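Local coordinates for chitin elicitor-binding protein (Oryza sativa subsp. japonica, PDB 5JCD) that binds chitin oligosaccharides and passes on this fungal elicitor signal to defence responses in rice, here as a fragment containing its LysM domains, at residues 91-96 against 126-131; 20-25 against 31-36; 131-136 against 146-151. All blocks are in the same frame, centred on the assembly; numbering follows the deposited sequence.

Interactions 1 and 3 are buried, whereas interaction 2 lies at the surface beside a bound sugar. Interaction 1 is purely aliphatic, leucine and isoleucine branches of a helix meeting those of a strand within one LysM domain. Interaction 3 starts at P131, where interaction 1 ends, and sets two chain segments side by side through water, a histidine ring and a proline. Interaction 2 holds a different helix and a loop, and its approach is loose: an arginine beside a proline ring and a threonine hydroxyl. Interactions 2 and 3 nevertheless touch where F34 CE1 lies 4.1 Å from L132 CD1. The centres are 15 to 18 Å apart.

Interaction 1. Residues 91-96 against 126-131; sequences DGLDAI and QTLWIP
L93 and I96 of helix 93-100 pack on L128 and I130, which sit in and just after strand 127-129, inside a LysM domain. This is the beta-alpha-alpha-beta fold: strand 84-86, helices 93-100 and 107-113, then strand 127-129 paired antiparallel with the first. D91 precedes the helix, its OD2 accepting bonds from Q88 N and Y85 OH, which probably steadies the turn. G92 holds the N-cap position, and its O receives I96 N at 2.8 Å, closing the first helical turn. L93 leaves the helix at an angle, but its chain reaches inward: with CG beside the backbone N (chi1 -80°), CD2 comes to 3.7 Å from L128 CD1, the two side chains crossing obliquely. Y107 and I110 of helix 107-113 also touch L93. Residues 91 to 95 belong to a chitin-binding site inferred by similarity, and T127, beside L128, is an established one, so this core probably backs the sugar-binding surface. I96 points at the strand, with Y85 and F101 also touching it. Its two branches divide the work. CD1 meets the same L128 methyl, so L128 CD1 serves both helix residues, I96 CD1 standing 4.1 Å away. The other branch reaches just past the strand, where I96 CG2 lies 4.5 Å from I130 CD1.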
ATOM      1  N   ASP A  91     -13.486  -1.448  17.017  1.00 70.17           N
ATOM      2  CA  ASP A  91     -13.024  -1.427  15.639  1.00 57.01           C
ATOM      3  C   ASP A  91     -14.055  -2.072  14.745  1.00 65.44           C
ATOM      4  O   ASP A  91     -14.802  -2.947  15.181  1.00 73.01           O
ATOM      5  CB  ASP A  91     -11.714  -2.194  15.476  1.00 51.94           C
ATOM      6  CG  ASP A  91     -10.502  -1.312  15.628  1.00 46.42           C
ATOM      7  OD1 ASP A  91     -10.663  -0.078  15.692  1.00 44.43           O
ATOM      8  OD2 ASP A  91      -9.380  -1.851  15.667  1.00 43.45           O
ATOM      9  N   GLY A  92     -14.109  -1.606  13.501  1.00 68.06           N
ATOM     10  CA  GLY A  92     -14.872  -2.239  12.439  1.00 62.47           C
ATOM     11  C   GLY A  92     -13.952  -2.370  11.242  1.00 66.44           C
ATOM     12  O   GLY A  92     -13.086  -1.518  11.034  1.00 63.93           O
ATOM     13  N   LEU A  93     -14.161  -3.414  10.446  1.00 60.89           N
ATOM     14  CA  LEU A  93     -13.308  -3.717   9.308  1.00 51.61           C
ATOM     15  C   LEU A  93     -13.181  -2.493   8.413  1.00 57.78           C
ATOM     16  O   LEU A  93     -12.093  -2.149   7.966  1.00 57.94           O
ATOM     17  CB  LEU A  93     -13.907  -4.862   8.507  1.00 44.04           C
ATOM     18  CG  LEU A  93     -13.644  -6.245   9.094  1.00 48.85           C
ATOM     19  CD1 LEU A  93     -14.148  -7.312   8.148  1.00 57.12           C
ATOM     20  CD2 LEU A  93     -12.169  -6.469   9.473  1.00 49.31           C
ATOM     21  N   ASP A  94     -14.305  -1.829   8.181  1.00 54.82           N
ATOM     22  CA  ASP A  94     -14.364  -0.655   7.317  1.00 52.10           C
ATOM     23  C   ASP A  94     -13.603   0.523   7.908  1.00 52.99           C
ATOM     24  O   ASP A  94     -12.986   1.288   7.179  1.00 55.34           O
ATOM     25  CB  ASP A  94     -15.813  -0.258   7.079  1.00 45.13           C
ATOM     26  CG  ASP A  94     -15.966   0.792   6.001  1.00 48.93           C
ATOM     27  OD1 ASP A  94     -15.863   0.420   4.814  1.00 45.66           O
ATOM     28  OD2 ASP A  94     -16.220   1.977   6.336  1.00 48.36           O
ATOM     29  N   ALA A  95     -13.684   0.699   9.221  1.00 48.67           N
ATOM     30  CA  ALA A  95     -12.928   1.760   9.873  1.00 48.65           C
ATOM     31  C   ALA A  95     -11.423   1.444   9.888  1.00 51.67           C
ATOM     32  O   ALA A  95     -10.591   2.335   9.775  1.00 52.88           O
ATOM     33  CB  ALA A  95     -13.432   1.987  11.284  1.00 44.72           C
ATOM     34  N   ILE A  96     -11.074   0.174  10.033  1.00 45.08           N
ATOM     35  CA  ILE A  96      -9.681  -0.238   9.985  1.00 42.46           C
ATOM     36  C   ILE A  96      -9.111  -0.001   8.585  1.00 43.76           C
ATOM     37  O   ILE A  96      -8.076   0.631   8.425  1.00 44.17           O
ATOM     38  CB  ILE A  96      -9.548  -1.720  10.314  1.00 44.87           C
ATOM     39  CG1 ILE A  96      -9.934  -1.970  11.783  1.00 46.30           C
ATOM     40  CG2 ILE A  96      -8.108  -2.198  10.008  1.00 43.99           C
ATOM     41  CD1 ILE A  96     -10.274  -3.416  12.111  1.00 33.66           C
ATOM     42  N   GLN A 126      -8.186 -10.193  18.214  1.00 52.30           N
ATOM     43  CA  GLN A 126      -7.993 -11.079  17.077  1.00 57.29           C
ATOM     44  C   GLN A 126      -6.960 -10.467  16.107  1.00 64.67           C
ATOM     45  O   GLN A 126      -6.889  -9.244  15.957  1.00 58.05           O
ATOM     46  CB  GLN A 126      -9.327 -11.260  16.358  1.00 56.93           C
ATOM     47  CG  GLN A 126      -9.268 -12.002  15.034  1.00 59.33           C
ATOM     48  CD  GLN A 126     -10.614 -12.021  14.345  1.00 61.56           C
ATOM     49  OE1 GLN A 126     -11.564 -11.387  14.801  1.00 72.79           O
ATOM     50  NE2 GLN A 126     -10.708 -12.760  13.254  1.00 66.20           N
ATOM     51  N   THR A 127      -6.141 -11.311  15.480  1.00 63.33           N
ATOM     52  CA  THR A 127      -5.175 -10.825  14.503  1.00 66.88           C
ATOM     53  C   THR A 127      -5.718 -10.942  13.082  1.00 64.85           C
ATOM     54  O   THR A 127      -6.234 -11.988  12.676  1.00 61.15           O
ATOM     55  CB  THR A 127      -3.853 -11.593  14.560  1.00 65.15           C
ATOM     56  OG1 THR A 127      -4.132 -12.987  14.431  1.00 73.40           O
ATOM     57  CG2 THR A 127      -3.105 -11.328  15.871  1.00 59.03           C
ATOM     58  N   LEU A 128      -5.591  -9.854  12.330  1.00 57.78           N
ATOM     59  CA  LEU A 128      -6.046  -9.809  10.946  1.00 57.41           C
ATOM     60  C   LEU A 128      -4.848  -9.591  10.015  1.00 54.06           C
ATOM     61  O   LEU A 128      -3.974  -8.757  10.292  1.00 50.03           O
ATOM     62  CB  LEU A 128      -7.055  -8.674  10.748  1.00 60.04           C
ATOM     63  CG  LEU A 128      -8.362  -8.619  11.538  1.00 62.79           C
ATOM     64  CD1 LEU A 128      -9.048  -7.275  11.331  1.00 58.70           C
ATOM     65  CD2 LEU A 128      -9.277  -9.749  11.104  1.00 59.49           C
ATOM     66  N   TRP A 129      -4.791 -10.357   8.931  1.00 57.29           N
ATOM     67  CA  TRP A 129      -3.816 -10.103   7.872  1.00 52.23           C
ATOM     68  C   TRP A 129      -4.367  -9.015   6.966  1.00 49.21           C
ATOM     69  O   TRP A 129      -5.424  -9.190   6.370  1.00 48.20           O
ATOM     70  CB  TRP A 129      -3.571 -11.367   7.042  1.00 51.18           C
ATOM     71  CG  TRP A 129      -2.778 -11.119   5.775  1.00 54.12           C
ATOM     72  CD1 TRP A 129      -1.753 -10.219   5.606  1.00 50.87           C
ATOM     73  CD2 TRP A 129      -2.972 -11.746   4.494  1.00 56.00           C
ATOM     74  NE1 TRP A 129      -1.286 -10.268   4.317  1.00 55.95           N
ATOM     75  CE2 TRP A 129      -2.011 -11.192   3.607  1.00 53.88           C
ATOM     76  CE3 TRP A 129      -3.850 -12.732   4.013  1.00 47.98           C
ATOM     77  CZ2 TRP A 129      -1.904 -11.586   2.261  1.00 35.37           C
ATOM     78  CZ3 TRP A 129      -3.744 -13.127   2.670  1.00 51.72           C
ATOM     79  CH2 TRP A 129      -2.775 -12.546   1.808  1.00 39.77           C
ATOM     80  N   ILE A 130      -3.640  -7.912   6.832  1.00 45.45           N
ATOM     81  CA  ILE A 130      -4.051  -6.844   5.930  1.00 43.12           C
ATOM     82  C   ILE A 130      -3.335  -7.008   4.572  1.00 45.70           C
ATOM     83  O   ILE A 130      -2.127  -6.819   4.475  1.00 38.75           O
ATOM     84  CB  ILE A 130      -3.712  -5.464   6.538  1.00 39.44           C
ATOM     85  CG1 ILE A 130      -4.267  -5.341   7.965  1.00 39.12           C
ATOM     86  CG2 ILE A 130      -4.198  -4.335   5.646  1.00 36.34           C
ATOM     87  CD1 ILE A 130      -5.788  -5.486   8.074  1.00 38.11           C
ATOM     88  N   PRO A 131      -4.082  -7.355   3.516  1.00 39.98           N
ATOM     89  CA  PRO A 131      -3.465  -7.572   2.203  1.00 37.84           C
ATOM     90  C   PRO A 131      -3.240  -6.281   1.407  1.00 32.83           C
ATOM     91  O   PRO A 131      -3.978  -6.020   0.465  1.00 32.79           O
ATOM     92  CB  PRO A 131      -4.512  -8.412   1.479  1.00 43.62           C
ATOM     93  CG  PRO A 131      -5.823  -7.896   2.040  1.00 41.00           C
ATOM     94  CD  PRO A 131      -5.538  -7.562   3.487  1.00 37.85           C
TER

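Interaction 2. Residues 20-25 against 31-36; sequences TSPNAT and VARFNT. With NAG (2-acetamido-2-deoxy-beta-D-glucopyranose), chain E.
R33 reaches out from helix 27-34 to the loop that follows strand 12-20, and its guanidinium ends between P22 and T25. The first two torsions of its chain are near 180° and hold CB, CG and CD stretched away from the helix; the third bends to -35° and swings the head group round. The proline comes in at the edge of the guanidinium, near its plane, with P22 CD 4.2 Å from R33 NH1. T25 approaches obliquely, its OG1 4.4 Å from R33 NH2, too far for a direct bond. R33 therefore meets the loop end-on, without gripping it, while NH1 makes a weak hydrogen bond with Y19 OH. Y19 also meets the ring of F34 edge-to-face, so both residues at the end of the helix lean on the same tyrosine.

The loop carries its own brace. S21 OG, turned anti to the main-chain N (chi1 -178°), donates to N23 O at 2.5 Å in the carbonyl plane, which ties down the bend through P22. The carbonyl of P22 accepts a hydrogen bond from O6 of the sugar, NAG O6 being 2.7 Å from P22 O. N23 lies next to the same hydroxyl, and A60 and N61 complete the pocket. N61 is an N-glycosylation site, so the sugar may be its attached glycan, although P22 and N23 are themselves chitin-binding residues. The order of elements, strand 12-20, helices 27-34 and 39-45, then strand 63-72 antiparallel to the first, is consistent with a further LysM unit at the N-terminal end, in which this loop leads from strand 12-20 through the short strand 25-26 to helix 27-34.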
ATOM      1  N   THR A  20      -0.116   7.560   4.281  1.00 32.61           N
ATOM      2  CA  THR A  20      -0.471   8.832   4.900  1.00 26.14           C
ATOM      3  C   THR A  20      -0.729   8.552   6.355  1.00 31.76           C
ATOM      4  O   THR A  20      -1.664   7.820   6.695  1.00 35.01           O
ATOM      5  CB  THR A  20      -1.727   9.471   4.279  1.00 33.78           C
ATOM      6  OG1 THR A  20      -1.498   9.742   2.888  1.00 30.97           O
ATOM      7  CG2 THR A  20      -2.071  10.778   5.008  1.00 25.49           C
ATOM      8  N   SER A  21       0.121   9.096   7.216  1.00 20.37           N
ATOM      9  CA  SER A  21       0.025   8.798   8.651  1.00 23.96           C
ATOM     10  C   SER A  21      -1.161   9.533   9.303  1.00 33.16           C
ATOM     11  O   SER A  21      -1.181  10.761   9.335  1.00 32.71           O
ATOM     12  CB  SER A  21       1.332   9.180   9.345  1.00 28.14           C
ATOM     13  OG  SER A  21       1.299   8.857  10.719  1.00 31.14           O
ATOM     14  N   PRO A  22      -2.142   8.782   9.838  1.00 32.35           N
ATOM     15  CA  PRO A  22      -3.311   9.430  10.434  1.00 29.68           C
ATOM     16  C   PRO A  22      -2.903  10.338  11.595  1.00 40.50           C
ATOM     17  O   PRO A  22      -3.503  11.398  11.780  1.00 51.09           O
ATOM     18  CB  PRO A  22      -4.157   8.255  10.930  1.00 30.37           C
ATOM     19  CG  PRO A  22      -3.699   7.059  10.103  1.00 27.59           C
ATOM     20  CD  PRO A  22      -2.220   7.310   9.916  1.00 30.92           C
ATOM     21  N   ASN A  23      -1.860   9.964  12.325  1.00 35.90           N
ATOM     22  CA  ASN A  23      -1.418  10.766  13.463  1.00 41.27           C
ATOM     23  C   ASN A  23       0.061  11.040  13.423  1.00 42.04           C
ATOM     24  O   ASN A  23       0.767  10.516  12.567  1.00 48.06           O
ATOM     25  CB  ASN A  23      -1.738  10.063  14.775  1.00 43.71           C
ATOM     26  CG  ASN A  23      -3.210   9.842  14.957  1.00 60.17           C
ATOM     27  OD1 ASN A  23      -4.021  10.614  14.441  1.00 60.81           O
ATOM     28  ND2 ASN A  23      -3.576   8.786  15.690  1.00 69.89           N
ATOM     29  N   ALA A  24       0.517  11.867  14.362  1.00 39.70           N
ATOM     30  CA  ALA A  24       1.935  12.089  14.580  1.00 33.77           C
ATOM     31  C   ALA A  24       2.467  10.796  15.133  1.00 41.12           C
ATOM     32  O   ALA A  24       1.848  10.180  16.005  1.00 45.73           O
ATOM     33  CB  ALA A  24       2.165  13.241  15.586  1.00 25.36           C
ATOM     34  N   THR A  25       3.590  10.355  14.600  1.00 33.10           N
ATOM     35  CA  THR A  25       4.167   9.098  15.050  1.00 34.61           C
ATOM     36  C   THR A  25       5.659   9.153  14.750  1.00 37.29           C
ATOM     37  O   THR A  25       6.220  10.228  14.501  1.00 40.26           O
ATOM     38  CB  THR A  25       3.493   7.870  14.365  1.00 42.21           C
ATOM     39  OG1 THR A  25       4.117   6.658  14.801  1.00 47.25           O
ATOM     40  CG2 THR A  25       3.604   7.947  12.872  1.00 49.01           C
ATOM     41  N   VAL A  31       7.561   0.997  11.747  1.00 36.75           N
ATOM     42  CA  VAL A  31       8.262  -0.281  11.642  1.00 42.40           C
ATOM     43  C   VAL A  31       7.521  -1.342  12.433  1.00 52.41           C
ATOM     44  O   VAL A  31       7.386  -2.478  11.981  1.00 52.48           O
ATOM     45  CB  VAL A  31       9.708  -0.192  12.148  1.00 32.71           C
ATOM     46  CG1 VAL A  31      10.338  -1.583  12.217  1.00 34.02           C
ATOM     47  CG2 VAL A  31      10.521   0.734  11.267  1.00 32.87           C
ATOM     48  N   ALA A  32       7.051  -0.951  13.615  1.00 53.17           N
ATOM     49  CA  ALA A  32       6.290  -1.840  14.484  1.00 57.49           C
ATOM     50  C   ALA A  32       4.874  -2.167  13.983  1.00 58.12           C
ATOM     51  O   ALA A  32       4.493  -3.336  13.927  1.00 67.70           O
ATOM     52  CB  ALA A  32       6.228  -1.265  15.900  1.00 59.03           C
ATOM     53  N   ARG A  33       4.099  -1.153  13.610  1.00 46.22           N
ATOM     54  CA  ARG A  33       2.730  -1.391  13.149  1.00 55.44           C
ATOM     55  C   ARG A  33       2.746  -2.244  11.882  1.00 53.86           C
ATOM     56  O   ARG A  33       1.909  -3.121  11.682  1.00 59.07           O
ATOM     57  CB  ARG A  33       2.011  -0.065  12.846  1.00 64.38           C
ATOM     58  CG  ARG A  33       0.641  -0.198  12.118  1.00 87.98           C
ATOM     59  CD  ARG A  33       0.035   1.185  11.795  1.00 80.44           C
ATOM     60  NE  ARG A  33       0.366   2.138  12.848  1.00 78.71           N
ATOM     61  CZ  ARG A  33       0.283   3.458  12.736  1.00 82.15           C
ATOM     62  NH1 ARG A  33      -0.126   4.021  11.604  1.00 75.63           N
ATOM     63  NH2 ARG A  33       0.630   4.219  13.765  1.00 89.73           N
ATOM     64  N   PHE A  34       3.725  -1.991  11.032  1.00 44.23           N
ATOM     65  CA  PHE A  34       3.766  -2.665   9.754  1.00 42.24           C
ATOM     66  C   PHE A  34       4.545  -3.968   9.809  1.00 45.83           C
ATOM     67  O   PHE A  34       4.025  -5.010   9.400  1.00 44.48           O
ATOM     68  CB  PHE A  34       4.237  -1.699   8.650  1.00 30.08           C
ATOM     69  CG  PHE A  34       3.146  -0.785   8.176  1.00 33.34           C
ATOM     70  CD1 PHE A  34       2.303  -1.168   7.138  1.00 33.60           C
ATOM     71  CD2 PHE A  34       2.915   0.428   8.809  1.00 27.60           C
ATOM     72  CE1 PHE A  34       1.265  -0.338   6.710  1.00 30.52           C
ATOM     73  CE2 PHE A  34       1.865   1.258   8.398  1.00 34.20           C
ATOM     74  CZ  PHE A  34       1.038   0.869   7.349  1.00 30.23           C
ATOM     75  N   ASN A  35       5.750  -3.911  10.379  1.00 42.15           N
ATOM     76  CA  ASN A  35       6.611  -5.084  10.535  1.00 51.55           C
ATOM     77  C   ASN A  35       6.866  -5.783   9.195  1.00 47.27           C
ATOM     78  O   ASN A  35       6.925  -7.006   9.117  1.00 57.65           O
ATOM     79  CB  ASN A  35       6.034  -6.058  11.570  1.00 55.68           C
ATOM     80  CG  ASN A  35       7.096  -6.970  12.163  1.00 61.52           C
ATOM     81  OD1 ASN A  35       8.270  -6.591  12.243  1.00 57.95           O
ATOM     82  ND2 ASN A  35       6.689  -8.162  12.604  1.00 64.44           N
ATOM     83  N   THR A  36       7.008  -4.991   8.143  1.00 42.72           N
ATOM     84  CA  THR A  36       7.166  -5.528   6.797  1.00 46.05           C
ATOM     85  C   THR A  36       8.562  -5.293   6.262  1.00 41.48           C
ATOM     86  O   THR A  36       8.945  -5.808   5.215  1.00 47.88           O
ATOM     87  CB  THR A  36       6.201  -4.837   5.835  1.00 40.84           C
ATOM     88  OG1 THR A  36       6.437  -3.420   5.853  1.00 38.48           O
ATOM     89  CG2 THR A  36       4.775  -5.128   6.232  1.00 28.23           C
TER
HETATM   90  C1  NAG E 302      -4.021  16.257  10.248  1.00 37.23           C
HETATM   91  C2  NAG E 302      -5.186  17.022   9.617  1.00 41.99           C
HETATM   92  C3  NAG E 302      -6.341  17.261  10.577  1.00 41.65           C
HETATM   93  C4  NAG E 302      -6.723  15.992  11.341  1.00 45.12           C
HETATM   94  C5  NAG E 302      -5.482  15.319  11.909  1.00 45.36           C
HETATM   95  C6  NAG E 302      -5.866  13.957  12.463  1.00 45.41           C
HETATM   96  C7  NAG E 302      -4.412  18.407   7.790  1.00 35.55           C
HETATM   97  C8  NAG E 302      -3.744  19.689   7.413  1.00 31.84           C
HETATM   98  N2  NAG E 302      -4.700  18.277   9.076  1.00 42.82           N
HETATM   99  O3  NAG E 302      -7.436  17.627   9.775  1.00 44.33           O
HETATM  100  O4  NAG E 302      -7.653  16.263  12.385  1.00 54.41           O
HETATM  101  O5  NAG E 302      -4.480  15.115  10.924  1.00 48.09           O
HETATM  102  O6  NAG E 302      -4.776  13.399  13.155  1.00 50.14           O
HETATM  103  O7  NAG E 302      -4.668  17.542   6.951  1.00 33.75           O

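Interaction 3. Residues 131-136 against 146-151; sequences PLPCSC and HLAYSV
H146 lies flat against S135: S135 CB sits over the middle of the imidazole face, 3.9 Å from the ring centroid and only 6° off the normal, a CH-pi contact. The ring is put there by a first torsion of -68°, with CG beside the backbone N, and CD2 also comes within 3.1 Å of S135 O. Both ring nitrogens are bonded, ND1 to D190 OD1 and NE2 to D137 O, which would favour a doubly protonated, positively charged ring. In its place a leucine would probably leave the D190 carboxylate and the D137 carbonyl without their donors and remove the flat surface beneath S135. The serine hydroxyl itself turns to T4 O and D137 N. A water links the backbones here, 2.8 Å from H146 N and 3.2 Å from S135 O; a second lies between P133 O and H146 O. L147 points away, onto A16 and L193. A148 faces back, its CB 4.2 Å from P133 CG, so the contact ends in a small apolar touch. From Y149 onward the strand moves away. Strand 145-150 runs between strand 12-20, parallel to it, and strand 188-193, antiparallel, while residues 133-134 pair weakly with strand 76-79; disulfides from C134 to C70 and from C136 to C13 tie this segment to strands 63-72 and 12-20.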
ATOM      1  N   PRO A 131      -4.082  -7.355   3.516  1.00 39.98           N
ATOM      2  CA  PRO A 131      -3.465  -7.572   2.203  1.00 37.84           C
ATOM      3  C   PRO A 131      -3.240  -6.281   1.407  1.00 32.83           C
ATOM      4  O   PRO A 131      -3.978  -6.020   0.465  1.00 32.79           O
ATOM      5  CB  PRO A 131      -4.512  -8.412   1.479  1.00 43.62           C
ATOM      6  CG  PRO A 131      -5.823  -7.896   2.040  1.00 41.00           C
ATOM      7  CD  PRO A 131      -5.538  -7.562   3.487  1.00 37.85           C
ATOM      8  N   LEU A 132      -2.230  -5.496   1.761  1.00 35.16           N
ATOM      9  CA  LEU A 132      -1.876  -4.312   0.963  1.00 34.73           C
ATOM     10  C   LEU A 132      -1.670  -4.665  -0.512  1.00 36.30           C
ATOM     11  O   LEU A 132      -1.056  -5.694  -0.854  1.00 38.67           O
ATOM     12  CB  LEU A 132      -0.614  -3.660   1.524  1.00 30.18           C
ATOM     13  CG  LEU A 132      -0.703  -3.336   3.017  1.00 28.57           C
ATOM     14  CD1 LEU A 132       0.629  -2.891   3.543  1.00 31.29           C
ATOM     15  CD2 LEU A 132      -1.746  -2.235   3.234  1.00 35.31           C
ATOM     16  N   PRO A 133      -2.199  -3.820  -1.397  1.00 32.49           N
ATOM     17  CA  PRO A 133      -2.148  -4.125  -2.826  1.00 28.69           C
ATOM     18  C   PRO A 133      -0.747  -3.953  -3.436  1.00 37.88           C
ATOM     19  O   PRO A 133      -0.017  -2.997  -3.152  1.00 30.38           O
ATOM     20  CB  PRO A 133      -3.134  -3.119  -3.420  1.00 25.25           C
ATOM     21  CG  PRO A 133      -3.038  -1.945  -2.506  1.00 23.62           C
ATOM     22  CD  PRO A 133      -2.738  -2.475  -1.133  1.00 33.54           C
ATOM     23  N   CYS A 134      -0.389  -4.895  -4.295  1.00 33.23           N
ATOM     24  CA  CYS A 134       0.920  -4.887  -4.911  1.00 28.89           C
ATOM     25  C   CYS A 134       0.901  -5.764  -6.140  1.00 33.06           C
ATOM     26  O   CYS A 134      -0.113  -6.369  -6.468  1.00 29.48           O
ATOM     27  CB  CYS A 134       1.998  -5.388  -3.927  1.00 23.36           C
ATOM     28  SG  CYS A 134       1.771  -7.084  -3.286  1.00 32.09           S
ATOM     29  N   SER A 135       2.039  -5.810  -6.818  1.00 29.75           N
ATOM     30  CA  SER A 135       2.213  -6.674  -7.968  1.00 37.23           C
ATOM     31  C   SER A 135       3.690  -6.869  -8.194  1.00 37.56           C
ATOM     32  O   SER A 135       4.517  -6.073  -7.717  1.00 33.50           O
ATOM     33  CB  SER A 135       1.592  -6.058  -9.218  1.00 36.95           C
ATOM     34  OG  SER A 135       1.763  -6.907 -10.344  1.00 34.17           O
ATOM     35  N   CYS A 136       4.025  -7.905  -8.946  1.00 34.35           N
ATOM     36  CA  CYS A 136       5.399  -8.065  -9.377  1.00 42.02           C
ATOM     37  C   CYS A 136       5.466  -8.038 -10.915  1.00 40.38           C
ATOM     38  O   CYS A 136       6.486  -8.411 -11.489  1.00 37.33           O
ATOM     39  CB  CYS A 136       5.994  -9.358  -8.821  1.00 36.12           C
ATOM     40  SG  CYS A 136       5.880  -9.577  -6.995  1.00 41.09           S
ATOM     41  N   HIS A 146       6.315  -1.639  -7.763  1.00 27.23           N
ATOM     42  CA  HIS A 146       4.941  -1.143  -7.677  1.00 31.01           C
ATOM     43  C   HIS A 146       4.631  -0.375  -6.390  1.00 32.96           C
ATOM     44  O   HIS A 146       4.817  -0.868  -5.284  1.00 38.84           O
ATOM     45  CB  HIS A 146       3.951  -2.277  -7.874  1.00 28.78           C
ATOM     46  CG  HIS A 146       3.966  -2.832  -9.264  1.00 34.02           C
ATOM     47  ND1 HIS A 146       3.130  -2.382 -10.254  1.00 26.33           N
ATOM     48  CD2 HIS A 146       4.726  -3.806  -9.818  1.00 35.91           C
ATOM     49  CE1 HIS A 146       3.357  -3.065 -11.366  1.00 28.78           C
ATOM     50  NE2 HIS A 146       4.322  -3.929 -11.126  1.00 35.40           N
ATOM     51  N   LEU A 147       4.131   0.837  -6.567  1.00 36.39           N
ATOM     52  CA  LEU A 147       3.799   1.730  -5.472  1.00 29.04           C
ATOM     53  C   LEU A 147       2.309   2.010  -5.473  1.00 31.37           C
ATOM     54  O   LEU A 147       1.748   2.430  -6.490  1.00 27.21           O
ATOM     55  CB  LEU A 147       4.541   3.047  -5.634  1.00 23.11           C
ATOM     56  CG  LEU A 147       4.236   4.179  -4.653  1.00 30.36           C
ATOM     57  CD1 LEU A 147       4.715   3.821  -3.254  1.00 27.93           C
ATOM     58  CD2 LEU A 147       4.860   5.507  -5.103  1.00 25.86           C
ATOM     59  N   ALA A 148       1.676   1.741  -4.336  1.00 27.43           N
ATOM     60  CA  ALA A 148       0.270   2.054  -4.129  1.00 21.12           C
ATOM     61  C   ALA A 148       0.173   3.498  -3.735  1.00 22.66           C
ATOM     62  O   ALA A 148       0.801   3.916  -2.754  1.00 30.27           O
ATOM     63  CB  ALA A 148      -0.329   1.172  -3.042  1.00 19.89           C
ATOM     64  N   TYR A 149      -0.607   4.258  -4.505  1.00 22.37           N
ATOM     65  CA  TYR A 149      -0.684   5.708  -4.358  1.00 22.04           C
ATOM     66  C   TYR A 149      -2.132   6.186  -4.227  1.00 32.64           C
ATOM     67  O   TYR A 149      -2.978   5.855  -5.074  1.00 28.39           O
ATOM     68  CB  TYR A 149      -0.046   6.363  -5.570  1.00 25.58           C
ATOM     69  CG  TYR A 149      -0.038   7.849  -5.512  1.00 24.92           C
ATOM     70  CD1 TYR A 149       0.956   8.523  -4.811  1.00 26.63           C
ATOM     71  CD2 TYR A 149      -1.005   8.598  -6.180  1.00 31.21           C
ATOM     72  CE1 TYR A 149       0.974   9.908  -4.743  1.00 28.66           C
ATOM     73  CE2 TYR A 149      -0.990   9.992  -6.132  1.00 24.01           C
ATOM     74  CZ  TYR A 149      -0.001  10.630  -5.400  1.00 28.47           C
ATOM     75  OH  TYR A 149       0.046  11.982  -5.333  1.00 32.21           O
ATOM     76  N   SER A 150      -2.422   6.935  -3.158  1.00 21.95           N
ATOM     77  CA  SER A 150      -3.742   7.509  -2.964  1.00 23.51           C
ATOM     78  C   SER A 150      -3.807   8.926  -3.534  1.00 30.61           C
ATOM     79  O   SER A 150      -3.141   9.819  -3.034  1.00 28.04           O
ATOM     80  CB  SER A 150      -4.111   7.521  -1.474  1.00 31.81           C
ATOM     81  OG  SER A 150      -5.392   8.103  -1.269  1.00 36.12           O
ATOM     82  N   VAL A 151      -4.638   9.125  -4.554  1.00 27.80           N
ATOM     83  CA  VAL A 151      -4.731  10.408  -5.234  1.00 26.23           C
ATOM     84  C   VAL A 151      -5.166  11.537  -4.284  1.00 30.98           C
ATOM     85  O   VAL A 151      -6.160  11.433  -3.538  1.00 32.46           O
ATOM     86  CB  VAL A 151      -5.742  10.348  -6.409  1.00 24.76           C
ATOM     87  CG1 VAL A 151      -5.985  11.729  -6.950  1.00 23.97           C
ATOM     88  CG2 VAL A 151      -5.263   9.395  -7.520  1.00 27.15           C
TER
HETATM   89  O   HOH W   1       2.154  -1.877  -4.406  1.00 28.84           O
HETATM   90  O   HOH W   2       6.938  -4.242  -6.796  1.00 31.50           O